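Local coordinates for protein glycoside hydrolase family 81 (Clostridium thermocellum, PDB 6FOP) that probably hydrolyses beta-1,3-glucans such as laminarin, as a family 81 glycoside hydrolase of the Clostridium thermocellum cellulosome, at residues Gln161-Thr166 / Tyr172-Pro177; Pro310-Tyr315 / Met711-Gly716; Asn533-Leu538 / Ser553-Gly558. One frame throughout, in Å; residues are numbered along the deposited sequence.

Contact 1: Gln161-Thr166 / Tyr172-Pro177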
# COMPACT_ATOMS: atom_id res chain seq x y z
N GLN A 161 -11.78 39.26 -6.24
CA GLN A 161 -12.36 37.92 -6.22
C GLN A 161 -11.52 36.89 -5.46
O GLN A 161 -12.05 35.94 -4.86
CB GLN A 161 -12.55 37.48 -7.67
CG GLN A 161 -13.20 36.16 -7.73
CD GLN A 161 -13.62 35.72 -9.08
OE1 GLN A 161 -13.34 36.33 -10.10
NE2 GLN A 161 -14.30 34.60 -9.08
N CYS A 162 -10.21 37.09 -5.50
CA CYS A 162 -9.28 36.25 -4.81
C CYS A 162 -8.28 37.06 -4.06
O CYS A 162 -8.08 38.25 -4.36
CB CYS A 162 -8.62 35.24 -5.76
SG CYS A 162 -7.21 35.80 -6.71
N LEU A 163 -7.66 36.42 -3.07
CA LEU A 163 -6.54 37.00 -2.34
C LEU A 163 -5.36 36.08 -2.46
O LEU A 163 -5.53 34.85 -2.48
CB LEU A 163 -6.86 37.19 -0.85
CG LEU A 163 -8.07 38.04 -0.49
CD1 LEU A 163 -8.27 38.03 1.02
CD2 LEU A 163 -7.95 39.47 -1.00
N GLY A 164 -4.19 36.67 -2.58
CA GLY A 164 -2.94 35.95 -2.44
C GLY A 164 -2.36 36.30 -1.09
O GLY A 164 -2.16 37.48 -0.79
N VAL A 165 -2.13 35.28 -0.25
CA VAL A 165 -1.67 35.49 1.10
C VAL A 165 -0.44 34.65 1.39
O VAL A 165 -0.19 33.63 0.73
CB VAL A 165 -2.77 35.24 2.16
CG1 VAL A 165 -3.98 36.13 1.87
CG2 VAL A 165 -3.19 33.78 2.22
N THR A 166 0.33 35.07 2.38
CA THR A 166 1.49 34.33 2.85
C THR A 166 1.38 34.24 4.36
O THR A 166 1.20 35.26 5.01
CB THR A 166 2.80 34.99 2.45
OG1 THR A 166 2.77 35.33 1.05
CG2 THR A 166 3.99 34.05 2.73
N TYR A 172 -0.59 31.04 -0.24
CA TYR A 172 -1.89 30.49 -0.58
C TYR A 172 -2.70 31.45 -1.43
O TYR A 172 -2.58 32.67 -1.31
CB TYR A 172 -2.71 30.21 0.67
CG TYR A 172 -2.23 29.09 1.54
CD1 TYR A 172 -2.65 27.80 1.31
CD2 TYR A 172 -1.39 29.34 2.62
CE1 TYR A 172 -2.27 26.77 2.15
CE2 TYR A 172 -0.96 28.32 3.46
CZ TYR A 172 -1.41 27.03 3.21
OH TYR A 172 -0.99 26.00 4.03
N GLY A 173 -3.57 30.86 -2.24
CA GLY A 173 -4.64 31.58 -2.90
C GLY A 173 -5.94 31.27 -2.18
O GLY A 173 -6.19 30.12 -1.82
N LEU A 174 -6.76 32.31 -1.99
CA LEU A 174 -8.12 32.19 -1.43
C LEU A 174 -9.07 32.62 -2.53
O LEU A 174 -8.99 33.76 -2.99
CB LEU A 174 -8.29 33.04 -0.19
CG LEU A 174 -7.25 32.95 0.91
CD1 LEU A 174 -7.58 33.94 2.00
CD2 LEU A 174 -7.16 31.53 1.46
N PHE A 175 -9.90 31.69 -2.99
CA PHE A 175 -10.70 31.89 -4.21
C PHE A 175 -12.17 31.89 -3.92
O PHE A 175 -12.77 30.86 -3.57
CB PHE A 175 -10.38 30.79 -5.23
CG PHE A 175 -8.91 30.68 -5.53
CD1 PHE A 175 -8.27 31.62 -6.34
CD2 PHE A 175 -8.15 29.62 -5.03
CE1 PHE A 175 -6.91 31.52 -6.61
CE2 PHE A 175 -6.78 29.52 -5.28
CZ PHE A 175 -6.16 30.46 -6.10
N ALA A 176 -12.78 33.08 -4.04
CA ALA A 176 -14.20 33.28 -3.75
C ALA A 176 -15.02 33.38 -5.03
O ALA A 176 -14.48 33.62 -6.10
CB ALA A 176 -14.37 34.53 -2.92
N PRO A 177 -16.33 33.20 -4.91
CA PRO A 177 -17.18 33.45 -6.07
C PRO A 177 -17.10 34.89 -6.57
O PRO A 177 -16.88 35.83 -5.77
CB PRO A 177 -18.59 33.17 -5.55
CG PRO A 177 -18.41 32.27 -4.37
CD PRO A 177 -17.11 32.75 -3.75
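Leu-163 and Leu-174 face each other as an antiparallel hydrogen-bonded pair, Leu-163 N to Leu-174 O at 3.0 Å and Leu-174 N to Leu-163 O at 2.9 Å. Val-165 and Tyr-172, two residues further along, form the next hydrogen-bonded pair. Beyond the regular ladder, Ala-176 N still reaches Gln-161 O. With CG anti to the backbone N (chi1 -177°) and the chain extended beyond it, the Gln-161 amide reaches Ala-176 O: NE2 gives it a bond of 3.1 Å that lies within both the amide and the carbonyl plane. Glu-253 also takes NE2 and Lys-218 holds OE1, which fixes the amide's rotation. A residue that both donates and accepts suits such a spot.

On the face of Cys-162 and Phe-175, Cys-162 CB lies 3.7 Å from Phe-175 CD1, with SG obliquely beside the ring. Gly-173, lacking a side chain, lets this ring pass over its carbonyl carbon. On the other face Val-165 CG2 lies 3.9 Å from Tyr-172 CB.

This hairpin belongs to an eight-stranded antiparallel sheet, between strands 152-155 and 200-206. Helix 211-220 packs Leu-214 and Lys-218 on the Cys-162 face, while Tyr-172 meets Asp-88 and Phe-89 beyond the other.

Contact 2: Pro310-Tyr315 / Met711-Gly716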
# COMPACT_ATOMS: atom_id res chain seq x y z
N PRO A 310 13.45 -22.83 -8.81
CA PRO A 310 13.60 -24.21 -9.32
C PRO A 310 14.65 -25.00 -8.52
O PRO A 310 15.25 -24.49 -7.58
CB PRO A 310 14.07 -23.97 -10.76
CG PRO A 310 14.84 -22.74 -10.69
CD PRO A 310 14.10 -21.85 -9.70
N ASP A 311 14.83 -26.26 -8.91
CA ASP A 311 15.81 -27.14 -8.26
C ASP A 311 17.13 -27.05 -9.00
O ASP A 311 17.50 -27.95 -9.72
CB ASP A 311 15.29 -28.57 -8.22
CG ASP A 311 16.22 -29.52 -7.52
OD1 ASP A 311 17.16 -29.10 -6.81
OD2 ASP A 311 15.98 -30.73 -7.66
N LYS A 312 17.84 -25.94 -8.80
CA LYS A 312 19.09 -25.67 -9.51
C LYS A 312 20.25 -25.31 -8.59
O LYS A 312 21.32 -24.98 -9.06
CB LYS A 312 18.91 -24.61 -10.60
CG LYS A 312 17.96 -25.03 -11.70
CD LYS A 312 18.53 -26.17 -12.54
CE LYS A 312 17.49 -26.62 -13.56
NZ LYS A 312 17.92 -27.82 -14.35
N GLY A 313 20.07 -25.44 -7.29
CA GLY A 313 21.04 -24.93 -6.34
C GLY A 313 22.26 -25.79 -6.13
O GLY A 313 22.26 -26.99 -6.40
N THR A 314 23.30 -25.16 -5.57
CA THR A 314 24.55 -25.81 -5.21
C THR A 314 24.50 -26.48 -3.83
O THR A 314 25.56 -26.83 -3.27
CB THR A 314 25.69 -24.79 -5.22
OG1 THR A 314 25.42 -23.76 -4.26
CG2 THR A 314 25.89 -24.17 -6.59
N TYR A 315 23.31 -26.71 -3.29
CA TYR A 315 23.15 -27.37 -1.98
C TYR A 315 23.59 -28.84 -1.99
O TYR A 315 23.49 -29.53 -3.00
CB TYR A 315 21.70 -27.29 -1.46
CG TYR A 315 20.63 -27.24 -2.52
CD1 TYR A 315 20.39 -28.30 -3.40
CD2 TYR A 315 19.90 -26.09 -2.70
CE1 TYR A 315 19.42 -28.21 -4.39
CE2 TYR A 315 18.94 -25.98 -3.69
CZ TYR A 315 18.70 -27.04 -4.54
OH TYR A 315 17.77 -26.89 -5.54
N MET A 711 7.11 -26.25 -14.38
CA MET A 711 8.24 -25.32 -14.39
C MET A 711 9.26 -25.77 -15.42
O MET A 711 9.53 -26.97 -15.57
CB MET A 711 8.92 -25.22 -13.01
CG MET A 711 9.96 -24.10 -12.90
SD MET A 711 10.41 -23.60 -11.21
CE MET A 711 9.01 -22.57 -10.82
N ALA A 712 9.82 -24.82 -16.14
CA ALA A 712 10.90 -25.07 -17.08
C ALA A 712 12.03 -24.10 -16.84
O ALA A 712 11.80 -22.94 -16.49
CB ALA A 712 10.43 -24.97 -18.50
N VAL A 713 13.27 -24.58 -17.02
CA VAL A 713 14.48 -23.81 -16.86
C VAL A 713 15.36 -24.03 -18.07
O VAL A 713 15.58 -25.18 -18.50
CB VAL A 713 15.27 -24.26 -15.62
CG1 VAL A 713 16.50 -23.39 -15.40
CG2 VAL A 713 14.38 -24.25 -14.35
N SER A 714 15.90 -22.95 -18.60
CA SER A 714 16.85 -23.03 -19.73
C SER A 714 17.96 -22.03 -19.51
O SER A 714 17.69 -20.88 -19.18
CB SER A 714 16.16 -22.83 -21.07
OG SER A 714 17.10 -22.94 -22.15
N THR A 715 19.21 -22.47 -19.65
CA THR A 715 20.38 -21.60 -19.51
C THR A 715 21.01 -21.32 -20.86
O THR A 715 21.24 -22.25 -21.65
CB THR A 715 21.41 -22.25 -18.58
OG1 THR A 715 20.83 -22.39 -17.28
CG2 THR A 715 22.66 -21.40 -18.45
N GLY A 716 21.33 -20.05 -21.12
CA GLY A 716 22.07 -19.68 -22.31
C GLY A 716 21.20 -19.51 -23.52
O GLY A 716 19.97 -19.49 -23.44
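The loop that sets Pro-310 and Lys-312 against Met-711 and Val-713 is folded about the carboxylate of Asp-311, whose OD1 is gripped twice. Tyr-315 OH donates to Asp-311 OD1 over 2.6 Å, arriving on the anti side and 15° out of the carboxylate plane, and Arg-317 adds a salt bridge to the same oxygen. These partners would favour a charged aspartate. The hydroxyl also takes a weak bond from Gly-313 N, and the tyrosine ring carries Gly-313 CA over one face, a close fit suited to a residue without a side chain.

Across to the strand everything is apolar. Pro-310 brings its CB to 3.6 Å from Val-713 CG2, and the two side chains cross at about a right angle. With CG1 anti to its backbone N (chi1 -177°), Val-713 splits its branches between two partners: CG2 goes to the proline, while CG1 lies 3.8 Å from Lys-312 CE. Lysine suits this exposed position because its methylene chain, turned at chi2, can pack while its ammonium group lies farther out. Met-711 SD is 3.7 Å from Pro-310 CB, but this residue has two conformers and the contact is less certain.

Here the loop leading into helix 317-329 of the helical domain, assigned to the six-hairpin clan, rests on strand 710-715 of the small C-terminal antiparallel sheet.

Contact 3: Asn533-Leu538 / Ser553-Gly558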
# COMPACT_ATOMS: atom_id res chain seq x y z
N ASN A 533 11.20 3.76 -3.73
CA ASN A 533 11.34 5.16 -3.36
C ASN A 533 11.30 5.44 -1.86
O ASN A 533 12.27 5.99 -1.31
CB ASN A 533 10.27 5.98 -4.09
CG ASN A 533 10.59 6.12 -5.55
OD1 ASN A 533 11.43 6.93 -5.93
ND2 ASN A 533 9.92 5.35 -6.37
N TYR A 534 10.20 5.09 -1.20
CA TYR A 534 9.92 5.63 0.14
C TYR A 534 10.52 4.79 1.26
O TYR A 534 10.68 5.28 2.36
CB TYR A 534 8.40 5.89 0.34
CG TYR A 534 7.82 6.61 -0.87
CD1 TYR A 534 8.33 7.84 -1.29
CD2 TYR A 534 6.83 6.03 -1.62
CE1 TYR A 534 7.87 8.45 -2.43
CE2 TYR A 534 6.36 6.61 -2.77
CZ TYR A 534 6.88 7.83 -3.19
OH TYR A 534 6.41 8.42 -4.35
N TRP A 535 10.82 3.53 0.98
CA TRP A 535 11.53 2.67 1.95
C TRP A 535 13.03 2.55 1.68
O TRP A 535 13.84 2.67 2.59
CB TRP A 535 10.88 1.26 1.99
CG TRP A 535 9.63 1.16 2.85
CD1 TRP A 535 9.56 0.71 4.10
CD2 TRP A 535 8.27 1.55 2.50
NE1 TRP A 535 8.28 0.73 4.58
CE2 TRP A 535 7.46 1.25 3.61
CE3 TRP A 535 7.67 2.09 1.36
CZ2 TRP A 535 6.08 1.46 3.61
CZ3 TRP A 535 6.29 2.31 1.36
CH2 TRP A 535 5.52 2.02 2.49
N PHE A 536 13.40 2.35 0.42
CA PHE A 536 14.81 2.13 0.08
C PHE A 536 15.51 3.32 -0.60
O PHE A 536 16.74 3.31 -0.69
CB PHE A 536 14.97 0.91 -0.83
CG PHE A 536 14.49 -0.39 -0.23
CD1 PHE A 536 14.78 -0.71 1.08
CD2 PHE A 536 13.76 -1.31 -0.99
CE1 PHE A 536 14.35 -1.90 1.64
CE2 PHE A 536 13.35 -2.53 -0.44
CZ PHE A 536 13.62 -2.81 0.89
N ASP A 537 14.73 4.30 -1.08
CA ASP A 537 15.26 5.47 -1.81
C ASP A 537 16.42 5.07 -2.74
O ASP A 537 17.54 5.59 -2.65
CB ASP A 537 15.70 6.58 -0.83
CG ASP A 537 16.04 7.90 -1.50
OD1 ASP A 537 15.66 8.11 -2.65
OD2 ASP A 537 16.67 8.75 -0.82
N LEU A 538 16.13 4.16 -3.66
CA LEU A 538 17.15 3.68 -4.59
C LEU A 538 17.76 4.76 -5.46
O LEU A 538 18.93 4.68 -5.82
CB LEU A 538 16.61 2.56 -5.47
CG LEU A 538 16.14 1.27 -4.82
CD1 LEU A 538 15.81 0.27 -5.90
CD2 LEU A 538 17.20 0.71 -3.90
N SER A 553 12.42 2.24 7.79
CA SER A 553 11.64 1.05 8.18
C SER A 553 10.15 1.31 8.34
O SER A 553 9.37 0.38 8.18
CB SER A 553 12.23 0.43 9.44
OG SER A 553 12.43 1.38 10.45
N MET A 554 9.78 2.55 8.67
CA MET A 554 8.37 2.95 8.77
C MET A 554 8.10 4.23 8.03
O MET A 554 8.82 5.21 8.20
CB MET A 554 7.92 3.07 10.23
CG MET A 554 7.93 1.77 10.96
SD MET A 554 7.17 1.67 12.57
CE MET A 554 5.56 2.22 12.18
N VAL A 555 7.05 4.19 7.22
CA VAL A 555 6.56 5.33 6.47
C VAL A 555 5.19 5.73 7.00
O VAL A 555 4.28 4.89 7.06
CB VAL A 555 6.48 4.99 4.96
CG1 VAL A 555 5.82 6.13 4.15
CG2 VAL A 555 7.87 4.63 4.44
N TRP A 556 5.09 7.00 7.40
CA TRP A 556 3.86 7.58 7.90
C TRP A 556 3.39 8.70 6.98
O TRP A 556 4.13 9.16 6.10
CB TRP A 556 4.07 8.19 9.30
CG TRP A 556 4.42 7.22 10.38
CD1 TRP A 556 5.63 6.61 10.61
CD2 TRP A 556 3.57 6.82 11.44
NE1 TRP A 556 5.55 5.83 11.72
CE2 TRP A 556 4.30 5.92 12.25
CE3 TRP A 556 2.24 7.09 11.76
CZ2 TRP A 556 3.75 5.30 13.37
CZ3 TRP A 556 1.68 6.47 12.86
CH2 TRP A 556 2.44 5.59 13.67
N GLY A 557 2.16 9.15 7.17
CA GLY A 557 1.73 10.39 6.52
C GLY A 557 2.59 11.60 6.83
O GLY A 557 2.88 12.42 5.94
N GLY A 558 3.02 11.68 8.09
CA GLY A 558 3.70 12.87 8.62
C GLY A 558 5.15 12.69 9.01
O GLY A 558 5.75 13.66 9.46
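A classic beta bulge, in which Ser-553 and Met-554 both face Cys-561, opens the strand whose Val-555 packs on Trp-535, near the end of helix 514-534. The central interaction is a CH-pi contact. Val-555 CG2 sits over the six-membered ring of Trp-535, 3.6 Å from its centroid and only 15° off the ring normal, with the nearest ring atom, CE2, at 3.5 Å. Rotation about the valine's first torsion (chi1 174°) sets CG2 anti to the carbonyl carbon, and CB itself lies 3.8 Å from Trp-535 CZ2. The same methyl, CG2, also touches Tyr-534 O, at 3.6 Å; a branched valine can present one methyl to both.

Ser-553 O stands at the indole edge, near its plane, but at 3.8 Å from Trp-535 NE1 it is not the partner of that N-H, which is bonded to Ala-492 O. This bond satisfies the N-H of the buried indole and helps fix its rotation. The backbone of Trp-535 bonds to that of Ala-552, and Tyr-534 OH is held by His-266.

Strand 554-556 turns through Gly-557 and Gly-558 into strand 559-561, which leads to the nickel ligand His-562. The whole is a helix end packed on a bulged beta hairpin within the family 81 C-terminal domain.

How the contacts relate
Contacts 1 and 3 are buried, whereas contact 2 lies partly at the surface, and its centre and that of contact 1 are about 64 Å apart on opposite sides of the chain's centre. No secondary-structure element is shared. Contact 1 joins neighbouring strands of one sheet, so backbone hydrogen bonds dominate. Contacts 2 and 3 bring a loop or helix end onto a strand and have no hydrogen bond across them: contact 2 uses aliphatic surfaces of proline, valine and lysine, contact 3 a methyl over an indole face. Contact 3 lies nearest the centre; contact 2 joins segments almost 400 residues apart, and contact 3 falls between them in sequence.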